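Long-range contacts in NAD-dependent aldehyde dehydrogenase (Burkholderia multivorans, PDB 5UJU), which probably oxidises aldehydes to carboxylic acids with NAD+ as the electron acceptor, as enzymes of the aldehyde dehydrogenase family do: residues L209-C214 and K291-T296; N301-E306 and T316-V321; P354-V359 and I460-A465; D411-V416 and T438-Q443. All blocks are in the same frame, centred on the assembly; numbering follows the deposited sequence.

Contact 1 of 4, residues L209-C214 and K291-T296; sequences LVLGCC and KLIDFT
Leu-211 packs against both Ile-293 and Phe-295 where two parallel strands run side by side, and this is the dense half of the contact. Its CD1 methyl lies 3.9 Å from Ile-293 CG2 and meets the Phe-295 ring at the edge, 3.9 Å from CD2. The ring is brought beside the leucine because Phe-295 carries CG opposite its own backbone N (chi1 165°). Beneath these side chains the backbones are tied by three hydrogen bonds, of which Leu-211 N to Asp-294 O is 2.9 Å long and almost straight at 176°. Past Leu-211 the strands separate and the pairing gives way to water. One water donates to Leu-211 O and also bonds to Thr-296 OG1; a second donates to Gly-212 O and Thr-296 O. Direct side-chain packing there is confined to Cys-213 CB, 3.7 Å from Thr-296 CG2, and its sulfur. The parallel strands belong to a sheet consistent with the Rossmann-like NAD-binding domain of the family. Strand 234-238 pairs with the other edge of Val-210, helix 299-308 packs on Leu-211 and Phe-295, and helix 217-230 lies against Asp-294, whose carboxylate forms a salt bridge with Arg-553.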
loop_
_atom_site.group_PDB
_atom_site.type_symbol
_atom_site.label_atom_id
_atom_site.label_comp_id
_atom_site.label_asym_id
_atom_site.label_seq_id
_atom_site.Cartn_x
_atom_site.Cartn_y
_atom_site.Cartn_z
ATOM N N LEU A 209 0.771 -11.479 -10.819
ATOM C CA LEU A 209 0.098 -11.647 -12.097
ATOM C C LEU A 209 0.103 -10.303 -12.823
ATOM O O LEU A 209 -0.243 -9.273 -12.230
ATOM C CB LEU A 209 -1.331 -12.171 -11.882
ATOM C CG LEU A 209 -2.287 -12.209 -13.077
ATOM C CD1 LEU A 209 -1.791 -13.217 -14.111
ATOM C CD2 LEU A 209 -3.763 -12.507 -12.661
ATOM N N VAL A 210 0.535 -10.303 -14.084
ATOM C CA VAL A 210 0.523 -9.104 -14.922
ATOM C C VAL A 210 -0.504 -9.325 -16.023
ATOM O O VAL A 210 -0.356 -10.239 -16.844
ATOM C CB VAL A 210 1.909 -8.776 -15.499
ATOM C CG1 VAL A 210 1.813 -7.594 -16.464
ATOM C CG2 VAL A 210 2.879 -8.429 -14.375
ATOM N N LEU A 211 -1.553 -8.502 -16.021
ATOM C CA LEU A 211 -2.661 -8.608 -16.969
ATOM C C LEU A 211 -2.496 -7.509 -18.004
ATOM O O LEU A 211 -2.636 -6.317 -17.688
ATOM C CB LEU A 211 -4.013 -8.503 -16.262
ATOM C CG LEU A 211 -4.314 -9.625 -15.266
ATOM C CD1 LEU A 211 -5.622 -9.393 -14.523
ATOM C CD2 LEU A 211 -4.383 -10.945 -16.036
ATOM N N GLY A 212 -2.201 -7.914 -19.238
ATOM C CA GLY A 212 -1.706 -6.984 -20.223
ATOM C C GLY A 212 -2.809 -6.214 -20.920
ATOM O O GLY A 212 -3.991 -6.580 -20.871
ATOM N N CYS A 213 -2.373 -5.135 -21.572
ATOM C CA CYS A 213 -3.200 -4.149 -22.262
ATOM C C CYS A 213 -2.985 -4.243 -23.776
ATOM O O CYS A 213 -1.896 -4.598 -24.244
ATOM C CB CYS A 213 -2.850 -2.746 -21.741
ATOM S SG CYS A 213 -3.143 -1.365 -22.854
ATOM N N CYS A 214 -4.028 -3.930 -24.556
ATOM C CA CYS A 214 -3.920 -4.121 -26.005
ATOM C C CYS A 214 -3.264 -2.945 -26.727
ATOM O O CYS A 214 -2.828 -3.118 -27.871
ATOM C CB CYS A 214 -5.289 -4.411 -26.632
ATOM S SG CYS A 214 -6.426 -3.014 -26.714
ATOM N N LYS A 291 -0.603 -13.416 -5.333
ATOM C CA LYS A 291 -0.554 -12.463 -4.232
ATOM C C LYS A 291 -0.514 -11.017 -4.689
ATOM O O LYS A 291 -0.775 -10.120 -3.876
ATOM C CB LYS A 291 0.681 -12.720 -3.352
ATOM C CG LYS A 291 0.711 -14.105 -2.730
ATOM C CD LYS A 291 -0.459 -14.266 -1.800
ATOM C CE LYS A 291 -0.289 -15.512 -0.959
ATOM N NZ LYS A 291 -1.535 -15.785 -0.207
ATOM N N LEU A 292 -0.162 -10.775 -5.945
ATOM C CA LEU A 292 -0.093 -9.438 -6.516
ATOM C C LEU A 292 -0.745 -9.490 -7.891
ATOM O O LEU A 292 -0.581 -10.475 -8.618
ATOM C CB LEU A 292 1.362 -8.951 -6.634
ATOM C CG LEU A 292 2.291 -9.050 -5.408
ATOM C CD1 LEU A 292 3.709 -8.650 -5.704
ATOM C CD2 LEU A 292 1.773 -8.173 -4.303
ATOM N N ILE A 293 -1.497 -8.450 -8.244
ATOM C CA ILE A 293 -2.087 -8.340 -9.581
ATOM C C ILE A 293 -1.888 -6.915 -10.072
ATOM O O ILE A 293 -2.252 -5.966 -9.367
ATOM C CB ILE A 293 -3.590 -8.688 -9.586
ATOM C CG1 ILE A 293 -3.838 -10.110 -9.068
ATOM C CG2 ILE A 293 -4.200 -8.468 -11.004
ATOM C CD1 ILE A 293 -5.326 -10.467 -8.935
ATOM N N ASP A 294 -1.317 -6.763 -11.269
ATOM C CA ASP A 294 -1.218 -5.471 -11.950
ATOM C C ASP A 294 -2.036 -5.530 -13.232
ATOM O O ASP A 294 -1.767 -6.363 -14.105
ATOM C CB ASP A 294 0.242 -5.101 -12.258
ATOM C CG ASP A 294 1.025 -4.700 -11.006
ATOM O OD1 ASP A 294 1.126 -3.491 -10.692
ATOM O OD2 ASP A 294 1.512 -5.597 -10.300
ATOM N N PHE A 295 -3.027 -4.642 -13.348
ATOM C CA PHE A 295 -4.013 -4.715 -14.416
ATOM C C PHE A 295 -4.153 -3.377 -15.126
ATOM O O PHE A 295 -4.237 -2.327 -14.476
ATOM C CB PHE A 295 -5.368 -5.153 -13.852
ATOM C CG PHE A 295 -6.538 -4.918 -14.788
ATOM C CD1 PHE A 295 -7.236 -3.716 -14.768
ATOM C CD2 PHE A 295 -6.953 -5.909 -15.663
ATOM C CE1 PHE A 295 -8.325 -3.507 -15.613
ATOM C CE2 PHE A 295 -8.040 -5.712 -16.509
ATOM C CZ PHE A 295 -8.730 -4.509 -16.483
ATOM N N THR A 296 -4.230 -3.432 -16.460
ATOM C CA THR A 296 -4.613 -2.290 -17.288
ATOM C C THR A 296 -5.784 -2.690 -18.175
ATOM O O THR A 296 -5.698 -3.686 -18.898
ATOM C CB THR A 296 -3.451 -1.812 -18.173
ATOM O OG1 THR A 296 -2.328 -1.470 -17.363
ATOM C CG2 THR A 296 -3.872 -0.584 -18.971
HETATM O O HOH W 1 -0.976 -4.016 -17.873
HETATM O O HOH W 2 -6.935 -5.272 -21.080
#

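Contact 2 of 4, residues N301-E306 and T316-V321; sequences NGTWLE and TEKAGV
Glu-306, Lys-318 and Thr-316 bury the most surface here, and Lys-318 and Thr-316 both reach OE2 of Glu-306. Glu-306 and Lys-318 approach from opposite directions, and NZ of Lys-318 reaches OE2 of Glu-306 at 2.6 Å in a salt bridge that uses the syn lone pair of OE2. The hydroxyl OG1 of Thr-316 donates to the same oxygen, on its anti lone pair. With two donors on different lone pairs, OE2 is gripped from both sides, which should limit rotation of the carboxylate; the nearby ammonium would be expected to favour its ionised form. The lysine chain bends at chi3 (-74°), and this turn carries NZ back to the glutamate after CD has passed 4.1 Å from CA of Gly-302. The polar cluster belongs to a beta-alpha-beta unit in which strand 290-296, helix 299-308 and strand 313-317 follow one another, and it joins the helix to the end of the second strand and the residue just past it. Gly-302, with no side chain, lets the aliphatic part of Lys-318 lie against its CA. Below the charged group, CG2 of Thr-316 lies 3.6 Å from Gly-302 O and 3.7 Å from Glu-306 CG.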
loop_
_atom_site.group_PDB
_atom_site.type_symbol
_atom_site.label_atom_id
_atom_site.label_comp_id
_atom_site.label_asym_id
_atom_site.label_seq_id
_atom_site.Cartn_x
_atom_site.Cartn_y
_atom_site.Cartn_z
ATOM N N ASN A 301 -13.657 -4.485 -15.408
ATOM C CA ASN A 301 -12.747 -5.580 -15.079
ATOM C C ASN A 301 -11.795 -5.195 -13.952
ATOM O O ASN A 301 -11.546 -6.000 -13.043
ATOM C CB ASN A 301 -11.957 -6.015 -16.316
ATOM C CG ASN A 301 -12.835 -6.664 -17.377
ATOM O OD1 ASN A 301 -13.974 -7.053 -17.109
ATOM N ND2 ASN A 301 -12.301 -6.791 -18.590
ATOM N N GLY A 302 -11.250 -3.973 -13.990
ATOM C CA GLY A 302 -10.348 -3.540 -12.932
ATOM C C GLY A 302 -11.034 -3.478 -11.583
ATOM O O GLY A 302 -10.471 -3.884 -10.564
ATOM N N THR A 303 -12.269 -2.975 -11.567
ATOM C CA THR A 303 -13.080 -2.948 -10.352
ATOM C C THR A 303 -13.379 -4.355 -9.840
ATOM O O THR A 303 -13.396 -4.596 -8.626
ATOM C CB THR A 303 -14.387 -2.211 -10.650
ATOM O OG1 THR A 303 -14.095 -0.868 -11.047
ATOM C CG2 THR A 303 -15.273 -2.186 -9.456
ATOM N N TRP A 304 -13.671 -5.287 -10.748
ATOM C CA TRP A 304 -13.918 -6.661 -10.327
ATOM C C TRP A 304 -12.722 -7.214 -9.559
ATOM O O TRP A 304 -12.884 -7.802 -8.485
ATOM C CB TRP A 304 -14.239 -7.533 -11.547
ATOM C CG TRP A 304 -14.696 -8.918 -11.207
ATOM C CD1 TRP A 304 -15.983 -9.348 -11.067
ATOM C CD2 TRP A 304 -13.863 -10.054 -10.945
ATOM N NE1 TRP A 304 -16.003 -10.681 -10.743
ATOM C CE2 TRP A 304 -14.714 -11.138 -10.656
ATOM C CE3 TRP A 304 -12.480 -10.258 -10.931
ATOM C CZ2 TRP A 304 -14.231 -12.408 -10.350
ATOM C CZ3 TRP A 304 -11.999 -11.529 -10.629
ATOM C CH2 TRP A 304 -12.875 -12.584 -10.343
ATOM N N LEU A 305 -11.506 -6.990 -10.075
ATOM C CA LEU A 305 -10.296 -7.502 -9.426
ATOM C C LEU A 305 -10.088 -6.885 -8.046
ATOM O O LEU A 305 -9.728 -7.582 -7.090
ATOM C CB LEU A 305 -9.077 -7.229 -10.308
ATOM C CG LEU A 305 -9.024 -7.985 -11.625
ATOM C CD1 LEU A 305 -8.037 -7.329 -12.538
ATOM C CD2 LEU A 305 -8.594 -9.421 -11.365
ATOM N N GLU A 306 -10.258 -5.567 -7.935
ATOM C CA GLU A 306 -10.074 -4.905 -6.647
ATOM C C GLU A 306 -11.012 -5.478 -5.594
ATOM O O GLU A 306 -10.635 -5.632 -4.426
ATOM C CB GLU A 306 -10.308 -3.399 -6.783
ATOM C CG GLU A 306 -9.365 -2.692 -7.736
ATOM C CD GLU A 306 -9.858 -1.301 -8.059
ATOM O OE1 GLU A 306 -10.844 -0.883 -7.429
ATOM O OE2 GLU A 306 -9.283 -0.635 -8.940
ATOM N N THR A 316 -4.449 -1.146 -10.393
ATOM C CA THR A 316 -5.283 -1.066 -11.583
ATOM C C THR A 316 -5.073 0.258 -12.292
ATOM O O THR A 316 -4.849 1.292 -11.646
ATOM C CB THR A 316 -6.782 -1.222 -11.266
ATOM O OG1 THR A 316 -7.182 -0.218 -10.319
ATOM C CG2 THR A 316 -7.097 -2.616 -10.708
ATOM N N GLU A 317 -5.121 0.187 -13.627
ATOM C CA GLU A 317 -5.296 1.316 -14.542
ATOM C C GLU A 317 -6.592 1.076 -15.300
ATOM O O GLU A 317 -6.725 0.055 -15.985
ATOM C CB GLU A 317 -4.144 1.433 -15.540
ATOM C CG GLU A 317 -2.758 1.608 -14.954
ATOM C CD GLU A 317 -2.457 3.063 -14.669
ATOM O OE1 GLU A 317 -3.120 3.924 -15.288
ATOM O OE2 GLU A 317 -1.551 3.347 -13.856
ATOM N N LYS A 318 -7.538 2.006 -15.182
ATOM C CA LYS A 318 -8.876 1.842 -15.736
ATOM C C LYS A 318 -9.192 3.032 -16.652
ATOM O O LYS A 318 -8.312 3.809 -17.022
ATOM C CB LYS A 318 -9.890 1.663 -14.597
ATOM C CG LYS A 318 -9.564 0.445 -13.679
ATOM C CD LYS A 318 -10.292 0.501 -12.328
ATOM C CE LYS A 318 -9.706 1.541 -11.387
ATOM N NZ LYS A 318 -10.341 1.456 -10.035
ATOM N N ALA A 319 -10.457 3.181 -17.008
ATOM C CA ALA A 319 -10.856 4.247 -17.918
ATOM C C ALA A 319 -11.162 5.527 -17.158
ATOM O O ALA A 319 -11.559 5.502 -15.991
ATOM C CB ALA A 319 -12.088 3.833 -18.723
ATOM N N GLY A 320 -10.982 6.657 -17.835
ATOM C CA GLY A 320 -11.401 7.925 -17.279
ATOM C C GLY A 320 -11.776 8.869 -18.397
ATOM O O GLY A 320 -11.737 8.510 -19.575
ATOM N N VAL A 321 -12.130 10.094 -18.011
ATOM C CA VAL A 321 -12.575 11.140 -18.930
ATOM C C VAL A 321 -11.522 12.237 -18.893
ATOM O O VAL A 321 -11.438 13.000 -17.921
ATOM C CB VAL A 321 -13.957 11.687 -18.556
ATOM C CG1 VAL A 321 -14.352 12.842 -19.500
ATOM C CG2 VAL A 321 -14.991 10.562 -18.604
#

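Contact 3 of 4, residues P354-V359 and I460-A465; sequences PQNIYV and ISFVIA
Gln-355, Asn-356 and Phe-462 show how two amides can border an aromatic ring without covering it. Both amides lie alongside the phenylalanine and point the same way, yet they meet its rim: Gln-355 NE2 is 3.7 Å from CE2 and Asn-356 OD1 is 3.4 Å from CD2, each near the ring plane. Gln-355, extended with CG anti to the backbone N (chi1 177°), lays its amide along that rim, almost upright to the ring at 86° between planes; the asparagine amide is turned by 63°. Gln-355 NE2 donates to Asn-356 OD1 at 3.0 Å and also to the carbonyl of Gln-454, its OE1 accepts from Trp-456 N, and Asn-356 ND2 donates to Phe-452 O, which helps to fix these orientations. On the same face as Asn-356, Ile-464 lies side by side with Tyr-358; its CD1 comes 3.7 Å from CE1 of the tyrosine and 3.8 Å from Asn-356 CB. On the other face Val-359 CG2 touches Val-463 CG1. Four backbone hydrogen bonds join the parallel strands, the shortest from Ile-464 N to Ile-357 O at 2.7 Å. Both strands are interior to their sheet: 323-326 pairs with the far side of 356-360, 440-445 flanks 460-466, and helix 332-344 touches Ile-357 and Ser-461.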
loop_
_atom_site.group_PDB
_atom_site.type_symbol
_atom_site.label_atom_id
_atom_site.label_comp_id
_atom_site.label_asym_id
_atom_site.label_seq_id
_atom_site.Cartn_x
_atom_site.Cartn_y
_atom_site.Cartn_z
ATOM N N PRO A 354 -7.017 13.651 -24.763
ATOM C CA PRO A 354 -8.212 14.399 -24.343
ATOM C C PRO A 354 -9.464 13.931 -25.073
ATOM O O PRO A 354 -9.434 13.576 -26.254
ATOM C CB PRO A 354 -7.875 15.851 -24.720
ATOM C CG PRO A 354 -6.918 15.727 -25.881
ATOM C CD PRO A 354 -6.106 14.468 -25.597
ATOM N N GLN A 355 -10.585 13.960 -24.361
ATOM C CA GLN A 355 -11.875 13.684 -24.979
ATOM C C GLN A 355 -12.812 14.884 -24.951
ATOM O O GLN A 355 -13.457 15.185 -25.963
ATOM C CB GLN A 355 -12.551 12.491 -24.296
ATOM C CG GLN A 355 -13.936 12.192 -24.857
ATOM C CD GLN A 355 -14.654 11.082 -24.105
ATOM O OE1 GLN A 355 -14.360 9.907 -24.293
ATOM N NE2 GLN A 355 -15.598 11.453 -23.252
ATOM N N ASN A 356 -12.926 15.566 -23.814
ATOM C CA ASN A 356 -13.881 16.652 -23.623
ATOM C C ASN A 356 -13.153 17.990 -23.628
ATOM O O ASN A 356 -12.170 18.173 -22.900
ATOM C CB ASN A 356 -14.653 16.466 -22.316
ATOM C CG ASN A 356 -15.514 15.198 -22.313
ATOM O OD1 ASN A 356 -15.587 14.465 -23.300
ATOM N ND2 ASN A 356 -16.164 14.943 -21.196
ATOM N N ILE A 357 -13.639 18.924 -24.442
ATOM C CA ILE A 357 -13.030 20.242 -24.589
ATOM C C ILE A 357 -14.102 21.283 -24.260
ATOM O O ILE A 357 -15.030 21.495 -25.050
ATOM C CB ILE A 357 -12.461 20.437 -26.002
ATOM C CG1 ILE A 357 -11.453 19.314 -26.313
ATOM C CG2 ILE A 357 -11.790 21.800 -26.141
ATOM C CD1 ILE A 357 -10.958 19.299 -27.743
ATOM N N TYR A 358 -13.993 21.910 -23.089
ATOM C CA TYR A 358 -15.006 22.848 -22.613
ATOM C C TYR A 358 -14.648 24.266 -23.037
ATOM O O TYR A 358 -13.531 24.731 -22.786
ATOM C CB TYR A 358 -15.153 22.779 -21.093
ATOM C CG TYR A 358 -15.486 21.403 -20.572
ATOM C CD1 TYR A 358 -16.759 20.853 -20.740
ATOM C CD2 TYR A 358 -14.524 20.646 -19.909
ATOM C CE1 TYR A 358 -17.054 19.580 -20.258
ATOM C CE2 TYR A 358 -14.817 19.385 -19.420
ATOM C CZ TYR A 358 -16.067 18.853 -19.600
ATOM O OH TYR A 358 -16.328 17.589 -19.114
ATOM N N VAL A 359 -15.600 24.949 -23.672
ATOM C CA VAL A 359 -15.424 26.319 -24.157
ATOM C C VAL A 359 -16.661 27.128 -23.761
ATOM O O VAL A 359 -17.788 26.636 -23.924
ATOM C CB VAL A 359 -15.204 26.337 -25.684
ATOM C CG1 VAL A 359 -14.902 27.755 -26.196
ATOM C CG2 VAL A 359 -14.094 25.337 -26.113
ATOM N N ILE A 460 -12.236 10.176 -30.943
ATOM C CA ILE A 460 -13.549 10.802 -30.791
ATOM C C ILE A 460 -13.428 11.924 -29.771
ATOM O O ILE A 460 -12.857 11.719 -28.695
ATOM C CB ILE A 460 -14.595 9.772 -30.329
ATOM C CG1 ILE A 460 -14.693 8.628 -31.350
ATOM C CG2 ILE A 460 -15.942 10.451 -30.005
ATOM C CD1 ILE A 460 -15.310 7.331 -30.792
ATOM N N SER A 461 -13.960 13.105 -30.095
ATOM C CA SER A 461 -13.900 14.187 -29.121
ATOM C C SER A 461 -15.104 15.116 -29.248
ATOM O O SER A 461 -15.805 15.141 -30.269
ATOM C CB SER A 461 -12.603 14.989 -29.246
ATOM O OG SER A 461 -12.462 15.542 -30.542
ATOM N N PHE A 462 -15.326 15.884 -28.176
ATOM C CA PHE A 462 -16.465 16.786 -28.049
ATOM C C PHE A 462 -15.962 18.171 -27.664
ATOM O O PHE A 462 -15.264 18.323 -26.654
ATOM C CB PHE A 462 -17.454 16.273 -26.993
ATOM C CG PHE A 462 -17.740 14.804 -27.105
ATOM C CD1 PHE A 462 -18.581 14.317 -28.090
ATOM C CD2 PHE A 462 -17.147 13.905 -26.234
ATOM C CE1 PHE A 462 -18.829 12.954 -28.200
ATOM C CE2 PHE A 462 -17.394 12.541 -26.341
ATOM C CZ PHE A 462 -18.227 12.067 -27.325
ATOM N N VAL A 463 -16.294 19.166 -28.482
ATOM C CA VAL A 463 -16.183 20.572 -28.106
ATOM C C VAL A 463 -17.525 20.956 -27.489
ATOM O O VAL A 463 -18.566 20.871 -28.149
ATOM C CB VAL A 463 -15.840 21.451 -29.321
ATOM C CG1 VAL A 463 -15.641 22.909 -28.899
ATOM C CG2 VAL A 463 -14.587 20.904 -30.019
ATOM N N ILE A 464 -17.508 21.319 -26.207
ATOM C CA ILE A 464 -18.704 21.366 -25.366
ATOM C C ILE A 464 -18.897 22.796 -24.893
ATOM O O ILE A 464 -18.008 23.366 -24.243
ATOM C CB ILE A 464 -18.587 20.409 -24.166
ATOM C CG1 ILE A 464 -18.400 18.972 -24.653
ATOM C CG2 ILE A 464 -19.804 20.543 -23.230
ATOM C CD1 ILE A 464 -17.814 18.045 -23.590
ATOM N N ALA A 465 -20.055 23.373 -25.211
ATOM C CA ALA A 465 -20.355 24.746 -24.823
ATOM C C ALA A 465 -20.857 24.778 -23.381
ATOM O O ALA A 465 -21.866 24.143 -23.053
ATOM C CB ALA A 465 -21.392 25.356 -25.769
HETATM O O HOH W 3 -9.918 11.813 -28.280
#

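Contact 4 of 4, residues D411-V416 and T438-Q443; sequences DAARAV and TPLVLQ
The end of helix 404-414 passes over strand 440-443 with no hydrogen bond between them, the nearest CA atoms, those of Arg-414 and Leu-440, being 7.7 Å apart. Such spacing leaves room for one layer of side chains, and two leucines supply it. Leu-440 and Leu-442 are two residues apart on the strand, so both project from the same face toward the helix. Between them they take up Ala-413, whose small side chain points down at the strand: its CB lies 3.6 Å from CD2 of Leu-440 and 4.1 Å from CD1 of Leu-442. The two leucines reach it by different torsions. Leu-440 swings CG opposite its backbone N (chi1 173°), while Leu-442 holds CG beside the N (chi1 -56°) and sets CD1 3.4 Å from the carbonyl oxygen of Ala-413.

This is helix-on-sheet packing in an alpha/beta domain, with helix 404-414 laid on one face of a seven-stranded mixed sheet. The chain leaves the helix into the outermost strand of the sheet within this chain, 418-421, and returns antiparallel to it along 440-445. Ala-413 also touches Ile-460 of the next strand and Trp-456, so it packs against side chains from two neighbouring strands.

Arg-414 behaves differently, for its CB points away from the strand. Of its side chain the aliphatic start comes nearest, CG lying 4.1 Å from both CD1 and CD2 of Leu-440, and its backbone N is also close to CD2. The two side chains cross at a slant. Farther out the extended chain carries the guanidinium to two acids: NE forms a salt bridge with Asp-422, and NH1 forms a second with OD1 of Asp-411, about one helical turn back, at 3.2 Å.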
loop_
_atom_site.group_PDB
_atom_site.type_symbol
_atom_site.label_atom_id
_atom_site.label_comp_id
_atom_site.label_asym_id
_atom_site.label_seq_id
_atom_site.Cartn_x
_atom_site.Cartn_y
_atom_site.Cartn_z
ATOM N N ASP A 411 -18.763 5.286 -35.546
ATOM C CA ASP A 411 -20.053 5.470 -36.199
ATOM C C ASP A 411 -21.162 5.715 -35.184
ATOM O O ASP A 411 -22.084 6.496 -35.449
ATOM C CB ASP A 411 -20.397 4.279 -37.088
ATOM C CG ASP A 411 -21.603 4.565 -37.984
ATOM O OD1 ASP A 411 -21.499 5.460 -38.853
ATOM O OD2 ASP A 411 -22.657 3.913 -37.807
ATOM N N ALA A 412 -21.093 5.072 -34.013
ATOM C CA ALA A 412 -22.061 5.387 -32.966
ATOM C C ALA A 412 -21.955 6.852 -32.546
ATOM O O ALA A 412 -22.974 7.530 -32.360
ATOM C CB ALA A 412 -21.865 4.469 -31.763
ATOM N N ALA A 413 -20.726 7.361 -32.413
ATOM C CA ALA A 413 -20.536 8.739 -31.973
ATOM C C ALA A 413 -21.061 9.748 -32.994
ATOM O O ALA A 413 -21.460 10.854 -32.610
ATOM C CB ALA A 413 -19.056 8.996 -31.678
ATOM N N ARG A 414 -21.074 9.392 -34.286
ATOM C CA ARG A 414 -21.561 10.319 -35.307
ATOM C C ARG A 414 -22.978 10.800 -35.019
ATOM O O ARG A 414 -23.319 11.949 -35.315
ATOM C CB ARG A 414 -21.510 9.678 -36.692
ATOM C CG ARG A 414 -20.163 9.714 -37.353
ATOM C CD ARG A 414 -20.260 9.237 -38.797
ATOM N NE ARG A 414 -18.954 9.267 -39.451
ATOM C CZ ARG A 414 -18.226 8.187 -39.713
ATOM N NH1 ARG A 414 -18.683 6.988 -39.392
ATOM N NH2 ARG A 414 -17.043 8.305 -40.305
ATOM N N ALA A 415 -23.819 9.940 -34.460
ATOM C CA ALA A 415 -25.214 10.291 -34.235
ATOM C C ALA A 415 -25.422 11.177 -33.014
ATOM O O ALA A 415 -26.551 11.624 -32.787
ATOM C CB ALA A 415 -26.055 9.021 -34.085
ATOM N N VAL A 416 -24.377 11.460 -32.244
ATOM C CA VAL A 416 -24.574 11.972 -30.892
ATOM C C VAL A 416 -24.756 13.490 -30.831
ATOM O O VAL A 416 -25.525 13.984 -29.995
ATOM C CB VAL A 416 -23.406 11.497 -30.010
ATOM C CG1 VAL A 416 -22.980 12.563 -29.016
ATOM C CG2 VAL A 416 -23.805 10.222 -29.289
ATOM N N THR A 438 -9.511 8.802 -39.527
ATOM C CA THR A 438 -9.191 10.138 -39.023
ATOM C C THR A 438 -10.112 10.501 -37.860
ATOM O O THR A 438 -11.154 9.870 -37.672
ATOM C CB THR A 438 -9.311 11.178 -40.145
ATOM O OG1 THR A 438 -10.654 11.224 -40.651
ATOM C CG2 THR A 438 -8.356 10.831 -41.276
ATOM N N PRO A 439 -9.758 11.514 -37.060
ATOM C CA PRO A 439 -10.568 11.814 -35.874
ATOM C C PRO A 439 -11.951 12.364 -36.202
ATOM O O PRO A 439 -12.165 13.081 -37.188
ATOM C CB PRO A 439 -9.731 12.860 -35.127
ATOM C CG PRO A 439 -8.324 12.637 -35.604
ATOM C CD PRO A 439 -8.474 12.246 -37.038
ATOM N N LEU A 440 -12.896 12.010 -35.336
ATOM C CA LEU A 440 -14.243 12.557 -35.338
ATOM C C LEU A 440 -14.334 13.629 -34.259
ATOM O O LEU A 440 -14.019 13.366 -33.092
ATOM C CB LEU A 440 -15.274 11.459 -35.075
ATOM C CG LEU A 440 -16.728 11.916 -34.882
ATOM C CD1 LEU A 440 -17.318 12.463 -36.187
ATOM C CD2 LEU A 440 -17.540 10.763 -34.369
ATOM N N VAL A 441 -14.757 14.833 -34.644
ATOM C CA VAL A 441 -14.895 15.942 -33.709
ATOM C C VAL A 441 -16.337 16.413 -33.737
ATOM O O VAL A 441 -16.871 16.733 -34.807
ATOM C CB VAL A 441 -13.937 17.104 -34.022
ATOM C CG1 VAL A 441 -14.102 18.188 -32.961
ATOM C CG2 VAL A 441 -12.475 16.620 -34.041
ATOM N N LEU A 442 -16.961 16.450 -32.567
ATOM C CA LEU A 442 -18.372 16.765 -32.442
ATOM C C LEU A 442 -18.567 18.002 -31.581
ATOM O O LEU A 442 -17.728 18.354 -30.749
ATOM C CB LEU A 442 -19.146 15.593 -31.832
ATOM C CG LEU A 442 -18.991 14.279 -32.599
ATOM C CD1 LEU A 442 -19.059 13.093 -31.663
ATOM C CD2 LEU A 442 -20.050 14.169 -33.665
ATOM N N GLN A 443 -19.696 18.665 -31.790
ATOM C CA GLN A 443 -20.090 19.777 -30.945
ATOM C C GLN A 443 -21.210 19.313 -30.025
ATOM O O GLN A 443 -22.186 18.709 -30.490
ATOM C CB GLN A 443 -20.557 20.976 -31.780
ATOM C CG GLN A 443 -21.042 22.142 -30.932
ATOM C CD GLN A 443 -21.452 23.364 -31.758
ATOM O OE1 GLN A 443 -20.954 23.595 -32.859
ATOM N NE2 GLN A 443 -22.368 24.143 -31.218
#

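Overall arrangement
The four contacts fall into two pairs, one on each of two mixed sheets. Contacts 1 and 2 come first along the chain, with centres 11 Å apart; they lie on neighbouring strands of one sheet, 290-296 and 313-317, probably hydrogen-bonded through Phe-295 O and Glu-317 N. Contacts 3 and 4 have centres equally spaced, and their strands 460-466 and 440-445 are probably hydrogen-bonded through the backbone. Contact 4 falls within the chain between the segments of contact 3. Contacts 1 and 3 are 31 Å apart between centres, yet residues 316-321 bridge the two groups, since Val-321 packs on Asn-356. This division is consistent with the separate NAD-binding and catalytic domains of aldehyde dehydrogenases.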